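Local coordinates for protein P35 antigen (Borrelia burgdorferi, PDB 4ALY) that is an outer surface lipoprotein of the Lyme disease spirochaete, critical for infection after a tick bite, at residues 96-109 with 141-154. Residues are numbered along the deposited sequence; the frame is centred on the assembly and turned at random.
Sequences RGEPNDQFGMRAEI and FNEGKIFNLGQILS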
# COMPACT_ATOMS: atom_id res chain seq x y z
N ARG A 96 13.61 -7.91 7.23
CA ARG A 96 12.96 -9.22 7.27
C ARG A 96 13.20 -10.14 6.09
O ARG A 96 13.15 -11.37 6.26
CB ARG A 96 11.46 -9.09 7.57
CG ARG A 96 11.17 -8.47 8.95
CD ARG A 96 9.69 -8.16 9.09
NE ARG A 96 9.34 -7.36 10.27
CZ ARG A 96 9.34 -7.79 11.55
NH1 ARG A 96 9.69 -9.02 11.88
NH2 ARG A 96 8.99 -6.96 12.50
N GLY A 97 13.58 -9.57 4.94
CA GLY A 97 13.78 -10.31 3.68
C GLY A 97 12.49 -11.00 3.32
O GLY A 97 11.43 -10.54 3.67
N GLU A 98 12.58 -12.20 2.78
CA GLU A 98 11.40 -12.91 2.32
C GLU A 98 12.00 -14.21 1.89
O GLU A 98 13.20 -14.26 1.62
CB GLU A 98 10.75 -12.17 1.09
CG GLU A 98 11.58 -12.18 -0.22
CD GLU A 98 11.17 -11.10 -1.24
OE1 GLU A 98 9.97 -10.95 -1.64
OE2 GLU A 98 12.09 -10.38 -1.68
N PRO A 99 11.18 -15.24 1.76
CA PRO A 99 11.57 -16.54 1.26
C PRO A 99 11.82 -16.48 -0.26
O PRO A 99 11.44 -15.49 -0.87
CB PRO A 99 10.29 -17.33 1.43
CG PRO A 99 9.53 -16.59 2.45
CD PRO A 99 9.74 -15.21 1.99
N ASN A 100 12.42 -17.52 -0.84
CA ASN A 100 12.63 -17.54 -2.30
C ASN A 100 11.27 -17.59 -2.94
O ASN A 100 11.10 -17.10 -4.02
CB ASN A 100 13.37 -18.80 -2.79
CG ASN A 100 14.79 -18.89 -2.22
OD1 ASN A 100 15.42 -17.86 -1.99
ND2 ASN A 100 15.29 -20.15 -1.98
N ASP A 101 10.32 -18.24 -2.27
CA ASP A 101 8.99 -18.34 -2.80
C ASP A 101 8.13 -17.05 -2.60
O ASP A 101 6.94 -17.06 -2.90
CB ASP A 101 8.32 -19.66 -2.40
CG ASP A 101 7.58 -19.60 -1.03
OD1 ASP A 101 7.77 -18.67 -0.20
OD2 ASP A 101 6.83 -20.59 -0.79
N GLN A 102 8.74 -15.96 -2.15
CA GLN A 102 8.03 -14.66 -1.98
C GLN A 102 6.68 -14.82 -1.31
O GLN A 102 5.62 -14.32 -1.78
CB GLN A 102 7.99 -13.91 -3.31
CG GLN A 102 9.41 -13.72 -3.77
CD GLN A 102 9.55 -13.17 -5.16
OE1 GLN A 102 8.58 -13.07 -5.93
NE2 GLN A 102 10.77 -12.74 -5.47
N PHE A 103 6.71 -15.55 -0.19
CA PHE A 103 5.53 -15.78 0.63
C PHE A 103 4.47 -16.49 -0.16
O PHE A 103 3.25 -16.28 0.05
CB PHE A 103 5.03 -14.50 1.28
CG PHE A 103 5.93 -14.01 2.37
CD1 PHE A 103 6.14 -14.79 3.50
CD2 PHE A 103 6.55 -12.79 2.31
CE1 PHE A 103 6.98 -14.37 4.53
CE2 PHE A 103 7.41 -12.35 3.35
CZ PHE A 103 7.62 -13.16 4.46
N GLY A 104 4.94 -17.43 -1.00
CA GLY A 104 4.02 -18.30 -1.75
C GLY A 104 3.54 -17.62 -3.04
O GLY A 104 2.96 -18.26 -3.91
N MET A 105 3.82 -16.34 -3.18
CA MET A 105 3.25 -15.58 -4.24
C MET A 105 4.04 -15.60 -5.55
O MET A 105 3.57 -15.17 -6.59
CB MET A 105 3.04 -14.15 -3.77
CG MET A 105 1.84 -14.02 -2.88
SD MET A 105 1.70 -12.34 -2.17
CE MET A 105 0.55 -11.84 -3.40
N ARG A 106 5.25 -16.10 -5.51
CA ARG A 106 6.07 -15.94 -6.68
C ARG A 106 5.66 -16.85 -7.86
O ARG A 106 5.63 -16.35 -8.99
CB ARG A 106 7.51 -16.19 -6.32
CG ARG A 106 8.32 -16.50 -7.54
CD ARG A 106 9.67 -17.02 -7.10
NE ARG A 106 10.71 -16.43 -7.90
CZ ARG A 106 11.88 -16.03 -7.43
NH1 ARG A 106 12.23 -16.18 -6.13
NH2 ARG A 106 12.71 -15.46 -8.29
N ALA A 107 5.32 -18.12 -7.63
CA ALA A 107 5.12 -19.07 -8.77
C ALA A 107 3.99 -18.65 -9.69
O ALA A 107 4.12 -18.85 -10.88
CB ALA A 107 4.89 -20.52 -8.28
N GLU A 108 2.88 -18.09 -9.14
CA GLU A 108 1.66 -17.78 -9.92
C GLU A 108 1.30 -16.35 -10.05
O GLU A 108 0.35 -16.01 -10.81
CB GLU A 108 0.41 -18.39 -9.32
CG GLU A 108 0.55 -19.78 -8.76
CD GLU A 108 0.76 -20.81 -9.82
OE1 GLU A 108 0.87 -20.44 -11.03
OE2 GLU A 108 0.81 -21.99 -9.42
N ILE A 109 1.95 -15.48 -9.26
CA ILE A 109 1.64 -14.06 -9.34
C ILE A 109 2.89 -13.33 -9.73
O ILE A 109 3.02 -12.89 -10.88
CB ILE A 109 1.05 -13.55 -8.00
CG1 ILE A 109 0.02 -14.54 -7.47
CG2 ILE A 109 0.45 -12.13 -8.13
CD1 ILE A 109 -0.60 -14.17 -6.12
N PHE A 141 3.07 -6.44 7.33
CA PHE A 141 4.08 -7.51 7.37
C PHE A 141 3.59 -8.68 8.21
O PHE A 141 4.31 -9.37 8.91
CB PHE A 141 5.51 -7.05 7.79
CG PHE A 141 6.58 -7.62 6.91
CD1 PHE A 141 7.01 -8.92 7.09
CD2 PHE A 141 7.11 -6.87 5.81
CE1 PHE A 141 7.96 -9.47 6.25
CE2 PHE A 141 8.04 -7.43 4.97
CZ PHE A 141 8.49 -8.71 5.20
N ASN A 142 2.31 -8.94 8.08
CA ASN A 142 1.77 -10.08 8.72
C ASN A 142 1.92 -11.20 7.78
O ASN A 142 1.04 -11.41 6.92
CB ASN A 142 0.31 -9.87 8.95
CG ASN A 142 -0.31 -11.04 9.61
OD1 ASN A 142 -0.02 -12.21 9.29
ND2 ASN A 142 -1.15 -10.76 10.54
N GLU A 143 2.99 -11.96 7.96
CA GLU A 143 3.33 -12.97 6.96
C GLU A 143 2.22 -13.99 6.76
O GLU A 143 2.16 -14.63 5.71
CB GLU A 143 4.66 -13.60 7.32
CG GLU A 143 5.78 -12.55 7.47
CD GLU A 143 7.09 -13.14 7.95
OE1 GLU A 143 7.22 -14.37 8.08
OE2 GLU A 143 8.01 -12.36 8.24
N GLY A 144 1.35 -14.17 7.77
CA GLY A 144 0.32 -15.19 7.66
C GLY A 144 -0.81 -14.79 6.69
O GLY A 144 -1.28 -15.58 5.88
N LYS A 145 -1.26 -13.57 6.89
CA LYS A 145 -2.23 -12.89 6.10
C LYS A 145 -1.68 -12.72 4.64
O LYS A 145 -2.36 -13.05 3.65
CB LYS A 145 -2.44 -11.56 6.77
CG LYS A 145 -3.39 -10.61 6.11
CD LYS A 145 -4.10 -9.83 7.23
CE LYS A 145 -4.49 -10.75 8.41
NZ LYS A 145 -4.90 -9.95 9.61
N ILE A 146 -0.42 -12.30 4.53
CA ILE A 146 0.21 -12.20 3.22
C ILE A 146 0.19 -13.54 2.49
O ILE A 146 -0.08 -13.57 1.31
CB ILE A 146 1.63 -11.68 3.33
CG1 ILE A 146 1.55 -10.21 3.80
CG2 ILE A 146 2.34 -11.76 1.97
CD1 ILE A 146 2.87 -9.77 4.36
N PHE A 147 0.45 -14.62 3.21
CA PHE A 147 0.55 -15.90 2.62
C PHE A 147 -0.84 -16.39 2.20
O PHE A 147 -0.97 -16.99 1.13
CB PHE A 147 1.23 -16.91 3.57
CG PHE A 147 1.21 -18.31 3.06
CD1 PHE A 147 2.08 -18.69 2.06
CD2 PHE A 147 0.20 -19.22 3.48
CE1 PHE A 147 2.02 -20.00 1.54
CE2 PHE A 147 0.13 -20.50 2.99
CZ PHE A 147 1.04 -20.89 2.00
N ASN A 148 -1.85 -16.18 3.08
CA ASN A 148 -3.25 -16.64 2.84
C ASN A 148 -3.92 -15.86 1.68
O ASN A 148 -4.53 -16.49 0.80
CB ASN A 148 -4.10 -16.64 4.14
CG ASN A 148 -3.62 -17.70 5.17
OD1 ASN A 148 -3.49 -18.89 4.84
ND2 ASN A 148 -3.29 -17.25 6.38
N LEU A 149 -3.81 -14.52 1.68
CA LEU A 149 -4.17 -13.65 0.55
C LEU A 149 -3.59 -14.21 -0.73
O LEU A 149 -4.36 -14.50 -1.68
CB LEU A 149 -3.67 -12.23 0.70
CG LEU A 149 -4.19 -11.16 -0.35
CD1 LEU A 149 -5.75 -11.16 -0.46
CD2 LEU A 149 -3.70 -9.73 -0.07
N GLY A 150 -2.26 -14.45 -0.72
CA GLY A 150 -1.52 -14.91 -1.84
C GLY A 150 -1.93 -16.22 -2.42
O GLY A 150 -1.78 -16.39 -3.65
N GLN A 151 -2.37 -17.18 -1.59
CA GLN A 151 -2.84 -18.48 -2.07
C GLN A 151 -4.21 -18.35 -2.80
O GLN A 151 -4.53 -19.09 -3.77
CB GLN A 151 -2.93 -19.52 -0.94
CG GLN A 151 -1.57 -19.91 -0.34
CD GLN A 151 -0.58 -20.50 -1.37
OE1 GLN A 151 0.39 -19.81 -1.90
NE2 GLN A 151 -0.83 -21.79 -1.70
N ILE A 152 -5.02 -17.42 -2.32
CA ILE A 152 -6.29 -17.17 -2.91
C ILE A 152 -6.11 -16.43 -4.26
O ILE A 152 -6.74 -16.76 -5.25
CB ILE A 152 -7.08 -16.34 -1.91
CG1 ILE A 152 -7.35 -17.18 -0.61
CG2 ILE A 152 -8.31 -15.69 -2.51
CD1 ILE A 152 -7.90 -16.30 0.48
N LEU A 153 -5.24 -15.42 -4.27
CA LEU A 153 -5.04 -14.59 -5.44
C LEU A 153 -4.30 -15.37 -6.52
O LEU A 153 -4.44 -15.06 -7.67
CB LEU A 153 -4.27 -13.31 -5.09
CG LEU A 153 -4.98 -12.23 -4.27
CD1 LEU A 153 -4.08 -11.01 -4.05
CD2 LEU A 153 -6.36 -11.83 -4.78
N SER A 154 -3.56 -16.40 -6.15
CA SER A 154 -2.87 -17.25 -7.09
C SER A 154 -3.91 -18.06 -7.85
O SER A 154 -3.63 -18.53 -8.97
CB SER A 154 -2.02 -18.27 -6.35
OG SER A 154 -0.79 -17.73 -5.98
O HOH W 1 0.77 -17.10 -0.73
O HOH W 2 1.89 -18.14 -6.38
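Ser154 OG is gripped from two directions: it donates to Gly150 O one turn back in its own helix, 2.9 Å away, and accepts from a water lying 2.7 Å from Ser154 OG. That water also donates to Gly104 O and accepts from Glu108 N, so it ties Gly104 and Glu108 to Ser154, although no direct hydrogen bond joins 96-109 with 141-154; just beyond, Ser157 OG does bond to Glu108 O.

Much of the packing around the water is made by carbon atoms. Met105 CG rests 3.6 Å from Gly150 CA, a close approach that the bare glycine permits, and Ile109 CD1 touches Gly150 O (3.5 Å) and Ser154 OG, and reaches Leu153 CB. Helix 163-189 covers this part through Leu170. Farther along, CZ of the Phe103 ring meets Glu143 CD at 3.5 Å, ring and carboxylate planes 45° apart, while Pro99 CD covers one ring face. Arg96, extended from CG to NE, lays its CD over a face of Phe141 in a CH-pi contact, 3.7 Å from the centroid; its NE pairs with Asp93. In this largely helical lipoprotein, the chemistry implies that one ordered water matches the donors and acceptors of Gly104, Glu108 and Ser154, with apolar, CH-pi and carboxylate-ring contacts making up the rest.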